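Local coordinates for uncharacterized conserved protein (Idiomarina loihiensis, PDB 2QSD), which is of unknown function and belongs to the DUF1543 family, with a mixed alpha and beta chain that assembles as a dimer, at residues E25-R30 and H56-V61; F31-S36 and D153-T158. All coordinates share one frame; numbering follows the deposited sequence.

How the interactions relate
Both contacts draw on strand 26-34, whose first part serves interaction 1 and whose last part serves interaction 2. From the N terminus, E25-R30 comes first and runs straight into F31-S36. After helix 41-47 the chain returns with H56-V61, closing interaction 1 over 25 intervening residues within one antiparallel sheet. Interaction 2 closes much later: 116 residues pass before D153-T158 arrives and joins strand 26-34 of that sheet to a second sheet, which holds strands 69-74 and 155-161. Because the segments alternate along the sequence, the two loops cross rather than nest. The centres of interactions 1 and 2 lie about 17 Å apart, and the two share no contact beyond the chain that joins them.

Interaction 1. Residues E25-R30 and H56-V61; sequences ELHDIR and HLDSFV
Strands 26-34 and 56-62 flank strand 9-17 in an antiparallel sheet, and across this central strand E25, just before strand 26-34, and H27 on it meet H56 and D58 through side chains alone. The nearest CA atoms, those of H27 and D58, are 9.0 Å apart, a gap bridged by the long E25 chain and the histidine rings and not by backbone bonds. H56 NE2 donates a 2.8 Å hydrogen bond, at its ring edge, to the anti lone pair of E25 OE1. The carboxylate reaches there because the glutamate chain bends at chi2 (97°). H56 suits its place by having two ring nitrogens, both engaged by carboxylate oxygens: H56 ND1 donates at 2.7 Å to D58 OD1, which lies in the plane of the H56 ring, and the two bonds fix the ring's rotation. A leucine in place of H56 would probably leave the E25 and D58 carboxylates without their common donor, E25 being freer to turn. Y175 stacks on the H56 ring, while Y14 of the central strand lies nearly parallel to the ring of H27. D58 and S59 form a classic beta bulge opposite Y14. The second D58 oxygen, OD2, sits at the ring edge of H27, 3.3 Å from H27 NE2.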
loop_
_atom_site.group_PDB
_atom_site.type_symbol
_atom_site.label_atom_id
_atom_site.label_comp_id
_atom_site.label_asym_id
_atom_site.label_seq_id
_atom_site.Cartn_x
_atom_site.Cartn_y
_atom_site.Cartn_z
ATOM N N GLU A 25 0.526 7.457 0.693
ATOM C CA GLU A 25 1.551 6.712 1.412
ATOM C C GLU A 25 1.485 5.238 1.002
ATOM O O GLU A 25 0.401 4.661 0.881
ATOM C CB GLU A 25 1.292 6.842 2.919
ATOM C CG GLU A 25 2.511 6.749 3.819
ATOM C CD GLU A 25 3.068 8.107 4.218
ATOM O OE1 GLU A 25 3.782 8.177 5.237
ATOM O OE2 GLU A 25 2.799 9.105 3.526
ATOM N N LEU A 26 2.642 4.635 0.770
ATOM C CA LEU A 26 2.701 3.226 0.397
ATOM C C LEU A 26 3.313 2.439 1.537
ATOM O O LEU A 26 3.967 3.016 2.410
ATOM C CB LEU A 26 3.530 3.039 -0.873
ATOM C CG LEU A 26 3.278 4.109 -1.928
ATOM C CD1 LEU A 26 4.493 4.269 -2.793
ATOM C CD2 LEU A 26 2.034 3.804 -2.754
ATOM N N HIS A 27 3.095 1.127 1.527
ATOM C CA HIS A 27 3.599 0.248 2.576
ATOM C C HIS A 27 4.260 -1.002 1.999
ATOM O O HIS A 27 3.795 -1.544 1.006
ATOM C CB HIS A 27 2.461 -0.162 3.513
ATOM C CG HIS A 27 1.835 0.987 4.235
ATOM N ND1 HIS A 27 0.852 1.773 3.672
ATOM C CD2 HIS A 27 2.062 1.493 5.471
ATOM C CE1 HIS A 27 0.499 2.712 4.529
ATOM N NE2 HIS A 27 1.219 2.565 5.628
ATOM N N ASP A 28 5.327 -1.460 2.644
ATOM C CA ASP A 28 5.990 -2.707 2.269
ATOM C C ASP A 28 6.350 -3.519 3.519
ATOM O O ASP A 28 6.459 -2.968 4.614
ATOM C CB ASP A 28 7.252 -2.418 1.433
ATOM C CG ASP A 28 7.788 -3.653 0.714
ATOM O OD1 ASP A 28 7.003 -4.593 0.478
ATOM O OD2 ASP A 28 8.993 -3.685 0.375
ATOM N N ILE A 29 6.519 -4.828 3.336
ATOM C CA ILE A 29 6.993 -5.733 4.373
ATOM C C ILE A 29 8.465 -6.041 4.128
ATOM O O ILE A 29 8.835 -6.481 3.037
ATOM C CB ILE A 29 6.182 -7.044 4.361
ATOM C CG1 ILE A 29 4.746 -6.799 4.842
ATOM C CG2 ILE A 29 6.863 -8.136 5.186
ATOM C CD1 ILE A 29 4.625 -6.649 6.328
ATOM N N ARG A 30 9.304 -5.787 5.131
ATOM C CA ARG A 30 10.723 -6.142 5.059
ATOM C C ARG A 30 11.082 -7.224 6.085
ATOM O O ARG A 30 10.502 -7.285 7.175
ATOM C CB ARG A 30 11.625 -4.917 5.279
ATOM C CG ARG A 30 11.318 -3.676 4.438
ATOM C CD ARG A 30 11.277 -3.957 2.937
ATOM N NE ARG A 30 12.542 -4.462 2.412
ATOM C CZ ARG A 30 12.709 -4.932 1.178
ATOM N NH1 ARG A 30 11.694 -4.963 0.321
ATOM N NH2 ARG A 30 13.895 -5.378 0.799
ATOM N N HIS A 56 8.580 5.598 8.125
ATOM C CA HIS A 56 8.117 5.236 9.457
ATOM C C HIS A 56 7.799 3.758 9.557
ATOM O O HIS A 56 7.357 3.131 8.592
ATOM C CB HIS A 56 6.896 6.072 9.864
ATOM C CG HIS A 56 5.778 6.041 8.868
ATOM N ND1 HIS A 56 4.709 5.177 8.975
ATOM C CD2 HIS A 56 5.558 6.772 7.747
ATOM C CE1 HIS A 56 3.881 5.373 7.964
ATOM N NE2 HIS A 56 4.375 6.333 7.202
ATOM N N LEU A 57 8.044 3.220 10.743
ATOM C CA LEU A 57 7.707 1.860 11.104
ATOM C C LEU A 57 6.271 1.825 11.621
ATOM O O LEU A 57 5.896 2.652 12.451
ATOM C CB LEU A 57 8.673 1.417 12.195
ATOM C CG LEU A 57 8.694 -0.023 12.664
ATOM C CD1 LEU A 57 9.421 -0.893 11.657
ATOM C CD2 LEU A 57 9.383 -0.049 14.010
ATOM N N ASP A 58 5.474 0.872 11.139
ATOM C CA ASP A 58 4.054 0.783 11.525
ATOM C C ASP A 58 3.684 -0.432 12.375
ATOM O O ASP A 58 2.876 -0.323 13.293
ATOM C CB ASP A 58 3.142 0.879 10.299
ATOM C CG ASP A 58 3.089 2.287 9.718
ATOM O OD1 ASP A 58 3.556 3.233 10.392
ATOM O OD2 ASP A 58 2.583 2.447 8.586
ATOM N N SER A 59 4.250 -1.588 12.046
ATOM C CA SER A 59 4.179 -2.758 12.912
ATOM C C SER A 59 5.370 -3.669 12.668
ATOM O O SER A 59 6.047 -3.559 11.646
ATOM C CB SER A 59 2.868 -3.528 12.728
ATOM O OG SER A 59 2.772 -4.090 11.438
ATOM N N PHE A 60 5.629 -4.552 13.625
ATOM C CA PHE A 60 6.641 -5.583 13.478
ATOM C C PHE A 60 6.346 -6.792 14.354
ATOM O O PHE A 60 5.582 -6.706 15.320
ATOM C CB PHE A 60 8.050 -5.043 13.769
ATOM C CG PHE A 60 8.299 -4.707 15.215
ATOM C CD1 PHE A 60 8.113 -3.412 15.678
ATOM C CD2 PHE A 60 8.750 -5.677 16.107
ATOM C CE1 PHE A 60 8.350 -3.088 17.007
ATOM C CE2 PHE A 60 8.983 -5.367 17.440
ATOM C CZ PHE A 60 8.786 -4.070 17.892
ATOM N N VAL A 61 6.979 -7.909 14.015
ATOM C CA VAL A 61 6.971 -9.099 14.852
ATOM C C VAL A 61 8.334 -9.778 14.807
ATOM O O VAL A 61 8.954 -9.881 13.749
ATOM C CB VAL A 61 5.813 -10.070 14.473
ATOM C CG1 VAL A 61 5.830 -10.421 12.976
ATOM C CG2 VAL A 61 5.822 -11.326 15.347
#

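Interaction 2. Residues F31-S36 and D153-T158; sequences FVVGPS and DNHYVT
V33, D153 and H155 account for most of the surface that F31-S36 and D153-T158 bury against each other. D153 lies in the turn leading into strand 155-161 and directs its carboxylate at the backbone of strand 26-34. V33 N donates to D153 OD2 over 2.9 Å, in a nearly straight bond (168°) that meets the oxygen from above the carboxylate plane. An aspartate suits this place because its short side chain offers two acceptors: OD2 takes the backbone N-H, and OD1 accepts a hydrogen bond from a water that also donates to F31 O. One carboxylate thereby serves two backbone groups of the strand, one directly and one through water. D153 OD2 also lies 3.4 Å from V32 CA, alongside the valine.

V33 adds the apolar half. With V33 CG1 anti to the backbone N (chi1 170°), this methyl stands over one face of the H155 ring, 3.9 Å from the ring centroid, in a CH-pi contact displaced toward ND1. The ring's rotation is steadied by H155 ND1, which donates to D153 O at 3.0 Å, so the histidine braces the turn while presenting a flat surface to the valine. L73 and L10 also pack on V33. D153 and N154, both with positive phi, form a beta-hairpin turn close to type I' between strands 151-152 and 155-161, and its aspartate accepts the V33 N-H of strand 26-34 in the other sheet.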
loop_
_atom_site.group_PDB
_atom_site.type_symbol
_atom_site.label_atom_id
_atom_site.label_comp_id
_atom_site.label_asym_id
_atom_site.label_seq_id
_atom_site.Cartn_x
_atom_site.Cartn_y
_atom_site.Cartn_z
ATOM N N PHE A 31 12.042 -8.071 5.723
ATOM C CA PHE A 31 12.648 -9.004 6.656
ATOM C C PHE A 31 14.029 -8.488 7.005
ATOM O O PHE A 31 14.809 -8.165 6.114
ATOM C CB PHE A 31 12.728 -10.407 6.054
ATOM C CG PHE A 31 11.394 -11.081 5.924
ATOM C CD1 PHE A 31 10.633 -10.936 4.761
ATOM C CD2 PHE A 31 10.886 -11.851 6.973
ATOM C CE1 PHE A 31 9.386 -11.550 4.644
ATOM C CE2 PHE A 31 9.642 -12.475 6.866
ATOM C CZ PHE A 31 8.892 -12.326 5.700
ATOM N N VAL A 32 14.318 -8.389 8.302
ATOM C CA VAL A 32 15.590 -7.841 8.783
ATOM C C VAL A 32 16.124 -8.646 9.969
ATOM O O VAL A 32 15.348 -9.258 10.709
ATOM C CB VAL A 32 15.483 -6.343 9.186
ATOM C CG1 VAL A 32 15.417 -5.445 7.956
ATOM C CG2 VAL A 32 14.285 -6.093 10.113
ATOM N N VAL A 33 17.448 -8.645 10.140
ATOM C CA VAL A 33 18.102 -9.399 11.205
ATOM C C VAL A 33 18.995 -8.509 12.071
ATOM O O VAL A 33 19.854 -7.800 11.559
ATOM C CB VAL A 33 18.915 -10.596 10.637
ATOM C CG1 VAL A 33 19.790 -11.240 11.710
ATOM C CG2 VAL A 33 17.989 -11.639 10.066
ATOM N N GLY A 34 18.776 -8.553 13.383
ATOM C CA GLY A 34 19.608 -7.837 14.345
ATOM C C GLY A 34 19.377 -8.292 15.782
ATOM O O GLY A 34 18.408 -9.004 16.061
ATOM N N PRO A 35 20.272 -7.889 16.704
ATOM C CA PRO A 35 20.120 -8.160 18.149
ATOM C C PRO A 35 18.948 -7.398 18.765
ATOM O O PRO A 35 18.323 -7.870 19.719
ATOM C CB PRO A 35 21.435 -7.647 18.754
ATOM C CG PRO A 35 22.367 -7.425 17.584
ATOM C CD PRO A 35 21.512 -7.148 16.402
ATOM N N SER A 36 18.674 -6.216 18.226
ATOM C CA SER A 36 17.549 -5.403 18.662
ATOM C C SER A 36 16.866 -4.792 17.449
ATOM O O SER A 36 17.388 -4.849 16.337
ATOM C CB SER A 36 18.013 -4.303 19.622
ATOM O OG SER A 36 18.902 -3.398 18.986
ATOM N N ASP A 153 20.119 -10.077 5.525
ATOM C CA ASP A 153 21.202 -9.250 6.089
ATOM C C ASP A 153 22.463 -10.058 6.423
ATOM O O ASP A 153 22.969 -9.998 7.548
ATOM C CB ASP A 153 20.731 -8.464 7.330
ATOM C CG ASP A 153 19.508 -7.586 7.063
ATOM O OD1 ASP A 153 19.214 -7.266 5.888
ATOM O OD2 ASP A 153 18.844 -7.204 8.051
ATOM N N ASN A 154 22.934 -10.827 5.439
ATOM C CA ASN A 154 24.118 -11.703 5.555
ATOM C C ASN A 154 24.011 -12.835 6.582
ATOM O O ASN A 154 25.021 -13.395 7.011
ATOM C CB ASN A 154 25.414 -10.891 5.744
ATOM C CG ASN A 154 25.749 -10.040 4.532
ATOM O OD1 ASN A 154 25.633 -10.489 3.386
ATOM N ND2 ASN A 154 26.166 -8.802 4.779
ATOM N N HIS A 155 22.781 -13.166 6.961
ATOM C CA HIS A 155 22.524 -14.280 7.857
ATOM C C HIS A 155 21.663 -15.313 7.156
ATOM O O HIS A 155 20.671 -14.972 6.505
ATOM C CB HIS A 155 21.845 -13.810 9.140
ATOM C CG HIS A 155 22.746 -13.050 10.058
ATOM N ND1 HIS A 155 22.899 -11.682 9.989
ATOM C CD2 HIS A 155 23.535 -13.465 11.077
ATOM C CE1 HIS A 155 23.744 -11.288 10.923
ATOM N NE2 HIS A 155 24.146 -12.351 11.598
ATOM N N TYR A 156 22.061 -16.574 7.279
ATOM C CA TYR A 156 21.314 -17.674 6.684
ATOM C C TYR A 156 20.213 -18.161 7.621
ATOM O O TYR A 156 20.405 -18.237 8.833
ATOM C CB TYR A 156 22.253 -18.818 6.294
ATOM C CG TYR A 156 23.159 -18.488 5.126
ATOM C CD1 TYR A 156 22.730 -18.683 3.812
ATOM C CD2 TYR A 156 24.443 -17.976 5.332
ATOM C CE1 TYR A 156 23.554 -18.379 2.734
ATOM C CE2 TYR A 156 25.277 -17.667 4.259
ATOM C CZ TYR A 156 24.824 -17.873 2.963
ATOM O OH TYR A 156 25.637 -17.577 1.894
ATOM N N VAL A 157 19.056 -18.467 7.046
ATOM C CA VAL A 157 17.912 -18.963 7.800
ATOM C C VAL A 157 17.849 -20.484 7.689
ATOM O O VAL A 157 17.699 -21.030 6.590
ATOM C CB VAL A 157 16.590 -18.348 7.283
ATOM C CG1 VAL A 157 15.383 -18.962 7.993
ATOM C CG2 VAL A 157 16.603 -16.838 7.455
ATOM N N THR A 158 17.987 -21.162 8.826
ATOM C CA THR A 158 17.816 -22.612 8.876
ATOM C C THR A 158 16.684 -22.975 9.826
ATOM O O THR A 158 16.433 -22.270 10.799
ATOM C CB THR A 158 19.114 -23.358 9.272
ATOM O OG1 THR A 158 19.623 -22.834 10.502
ATOM C CG2 THR A 158 20.175 -23.215 8.183
HETATM O O HOH W 1 16.717 -6.757 4.881
#